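Long-range contact in ATP12 ATPase (Paracoccus denitrificans, PDB 2R31), which probably acts as a chaperone in the assembly of the F1 sector of ATP synthase: residues D162-A168 and F233-R238. Numbering follows the deposited sequence. Where two conformers were deposited one is given.
Sequences DPFGLTA and FWHLTR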
loop_
_atom_site.group_PDB
_atom_site.type_symbol
_atom_site.label_atom_id
_atom_site.label_comp_id
_atom_site.label_asym_id
_atom_site.label_seq_id
_atom_site.Cartn_x
_atom_site.Cartn_y
_atom_site.Cartn_z
ATOM N N ASP A 162 -10.290 4.328 7.709
ATOM C CA ASP A 162 -10.309 3.423 8.818
ATOM C C ASP A 162 -8.913 2.792 8.973
ATOM O O ASP A 162 -8.045 2.933 8.130
ATOM C CB ASP A 162 -11.409 2.383 8.697
ATOM C CG ASP A 162 -11.451 1.515 7.444
ATOM O OD1 ASP A 162 -10.423 1.413 6.790
ATOM O OD2 ASP A 162 -12.528 0.950 7.147
ATOM N N PRO A 163 -8.599 2.159 10.108
ATOM C CA PRO A 163 -7.237 1.686 10.340
ATOM C C PRO A 163 -6.733 0.623 9.380
ATOM O O PRO A 163 -5.543 0.661 8.975
ATOM C CB PRO A 163 -7.304 1.115 11.804
ATOM C CG PRO A 163 -8.377 1.985 12.378
ATOM C CD PRO A 163 -9.463 2.101 11.326
ATOM N N PHE A 164 -7.575 -0.333 8.967
ATOM C CA PHE A 164 -7.117 -1.320 8.014
ATOM C C PHE A 164 -6.961 -0.684 6.630
ATOM O O PHE A 164 -6.036 -1.061 5.884
ATOM C CB PHE A 164 -8.074 -2.529 7.976
ATOM C CG PHE A 164 -7.829 -3.551 9.074
ATOM C CD1 PHE A 164 -7.907 -3.212 10.421
ATOM C CD2 PHE A 164 -7.480 -4.841 8.763
ATOM C CE1 PHE A 164 -7.666 -4.129 11.409
ATOM C CE2 PHE A 164 -7.232 -5.781 9.731
ATOM C CZ PHE A 164 -7.317 -5.419 11.054
ATOM N N GLY A 165 -7.780 0.291 6.292
ATOM C CA GLY A 165 -7.621 1.008 5.050
ATOM C C GLY A 165 -6.336 1.831 5.015
ATOM O O GLY A 165 -5.648 1.880 3.986
ATOM N N LEU A 166 -5.998 2.467 6.138
ATOM C CA LEU A 166 -4.742 3.198 6.226
ATOM C C LEU A 166 -3.543 2.269 6.055
ATOM O O LEU A 166 -2.546 2.613 5.429
ATOM C CB LEU A 166 -4.683 3.931 7.592
ATOM C CG LEU A 166 -3.520 4.904 7.753
ATOM C CD1 LEU A 166 -3.629 6.085 6.814
ATOM C CD2 LEU A 166 -3.413 5.399 9.199
ATOM N N THR A 167 -3.664 1.061 6.639
ATOM C CA THR A 167 -2.620 0.040 6.496
ATOM C C THR A 167 -2.419 -0.294 5.021
ATOM O O THR A 167 -1.289 -0.362 4.555
ATOM C CB THR A 167 -2.979 -1.203 7.304
ATOM O OG1 THR A 167 -3.107 -0.850 8.692
ATOM C CG2 THR A 167 -1.885 -2.258 7.183
ATOM N N ALA A 168 -3.510 -0.511 4.299
ATOM C CA ALA A 168 -3.437 -0.811 2.870
ATOM C C ALA A 168 -2.800 0.359 2.087
ATOM O O ALA A 168 -1.982 0.167 1.196
ATOM C CB ALA A 168 -4.808 -1.094 2.304
ATOM N N PHE A 233 -5.608 -5.970 -0.026
ATOM C CA PHE A 233 -5.993 -5.726 1.350
ATOM C C PHE A 233 -6.987 -4.580 1.427
ATOM O O PHE A 233 -7.957 -4.654 2.219
ATOM C CB PHE A 233 -4.719 -5.453 2.172
ATOM C CG PHE A 233 -4.898 -5.531 3.659
ATOM C CD1 PHE A 233 -5.082 -6.749 4.274
ATOM C CD2 PHE A 233 -4.874 -4.424 4.491
ATOM C CE1 PHE A 233 -5.188 -6.898 5.638
ATOM C CE2 PHE A 233 -4.960 -4.560 5.876
ATOM C CZ PHE A 233 -5.098 -5.785 6.422
ATOM N N TRP A 234 -6.806 -3.522 0.651
ATOM C CA TRP A 234 -7.767 -2.424 0.573
ATOM C C TRP A 234 -9.150 -2.968 0.221
ATOM O O TRP A 234 -10.154 -2.718 0.909
ATOM C CB TRP A 234 -7.327 -1.356 -0.479
ATOM C CG TRP A 234 -8.440 -0.371 -0.644
ATOM C CD1 TRP A 234 -9.391 -0.389 -1.618
ATOM C CD2 TRP A 234 -8.757 0.726 0.209
ATOM N NE1 TRP A 234 -10.289 0.627 -1.411
ATOM C CE2 TRP A 234 -9.933 1.330 -0.316
ATOM C CE3 TRP A 234 -8.195 1.291 1.351
ATOM C CZ2 TRP A 234 -10.531 2.436 0.274
ATOM C CZ3 TRP A 234 -8.775 2.372 1.937
ATOM C CH2 TRP A 234 -9.935 2.953 1.405
ATOM N N HIS A 235 -9.254 -3.694 -0.890
ATOM C CA HIS A 235 -10.560 -4.129 -1.351
ATOM C C HIS A 235 -11.225 -5.066 -0.345
ATOM O O HIS A 235 -12.440 -4.986 -0.099
ATOM C CB HIS A 235 -10.468 -4.775 -2.721
ATOM C CG HIS A 235 -10.167 -3.819 -3.815
ATOM N ND1 HIS A 235 -10.969 -2.749 -4.093
ATOM C CD2 HIS A 235 -9.108 -3.793 -4.640
ATOM C CE1 HIS A 235 -10.384 -2.083 -5.122
ATOM N NE2 HIS A 235 -9.268 -2.715 -5.490
ATOM N N LEU A 236 -10.458 -5.989 0.241
ATOM C CA LEU A 236 -11.036 -6.947 1.159
ATOM C C LEU A 236 -11.529 -6.328 2.447
ATOM O O LEU A 236 -12.328 -6.944 3.139
ATOM C CB LEU A 236 -10.037 -8.054 1.480
ATOM C CG LEU A 236 -9.788 -9.060 0.356
ATOM C CD1 LEU A 236 -8.615 -9.941 0.729
ATOM C CD2 LEU A 236 -10.997 -9.913 0.065
ATOM N N THR A 237 -11.023 -5.152 2.809
ATOM C CA THR A 237 -11.378 -4.486 4.065
ATOM C C THR A 237 -12.499 -3.472 3.905
ATOM O O THR A 237 -12.873 -2.838 4.897
ATOM C CB THR A 237 -10.148 -3.899 4.749
ATOM O OG1 THR A 237 -9.527 -2.936 3.906
ATOM C CG2 THR A 237 -9.184 -5.010 5.181
ATOM N N ARG A 238 -13.093 -3.360 2.719
ATOM C CA ARG A 238 -14.233 -2.451 2.563
ATOM C C ARG A 238 -15.505 -3.099 3.094
ATOM O O ARG A 238 -15.720 -4.315 2.934
ATOM C CB ARG A 238 -14.434 -2.105 1.085
ATOM C CG ARG A 238 -13.298 -1.379 0.442
ATOM C CD ARG A 238 -12.784 -0.140 1.165
ATOM N NE ARG A 238 -11.788 -0.477 2.173
ATOM C CZ ARG A 238 -11.558 0.177 3.300
ATOM N NH1 ARG A 238 -12.246 1.269 3.605
ATOM N NH2 ARG A 238 -10.619 -0.236 4.161
HETATM O O HOH W 1 -11.936 -1.729 7.375
HETATM O O HOH W 2 -11.977 3.971 5.129
#
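Bends at chi2 (-51°) and chi3 (86°) fold the Arg238 chain back so that its guanidinium meets Asp162, whose CG sits between its own backbone N and carbonyl carbon. The hydrogen bond from Arg238 NH2 to Asp162 OD1, 3.1 Å and part of a salt bridge, is nearly straight (172°) and meets the syn lone pair of OD1. Three acceptors lie in the Arg238 guanidinium plane and fix its rotation: Asp162 OD1, Thr237 OG1 (2.9 Å from NH2) and Trp234 O (3.0 Å from NE). Arg238 NE sits over the centre of the Trp234 ring, whose CZ3 comes 3.6 Å from Gly165 CA. Asp162 is also the N-cap of helix 163-174, OD1 accepting from Gly165 N at 2.9 Å; the contact thus ties that helix start to the end of helix 214-236. Beyond Gly165, Ala168 CB packs 3.8 Å from Trp234 CB and lies at the edge of the Phe233 ring, which Thr167 CG2 also meets. The Phe164 and Phe233 rings meet rim to rim, Phe164 CD2 to Phe233 CZ 3.5 Å, beside Leu49 of helix 47-58. An alanine in place of Phe233 would probably open a gap beside Phe164, Thr167 and Ala168, removing one side of the Phe164 ring's packing.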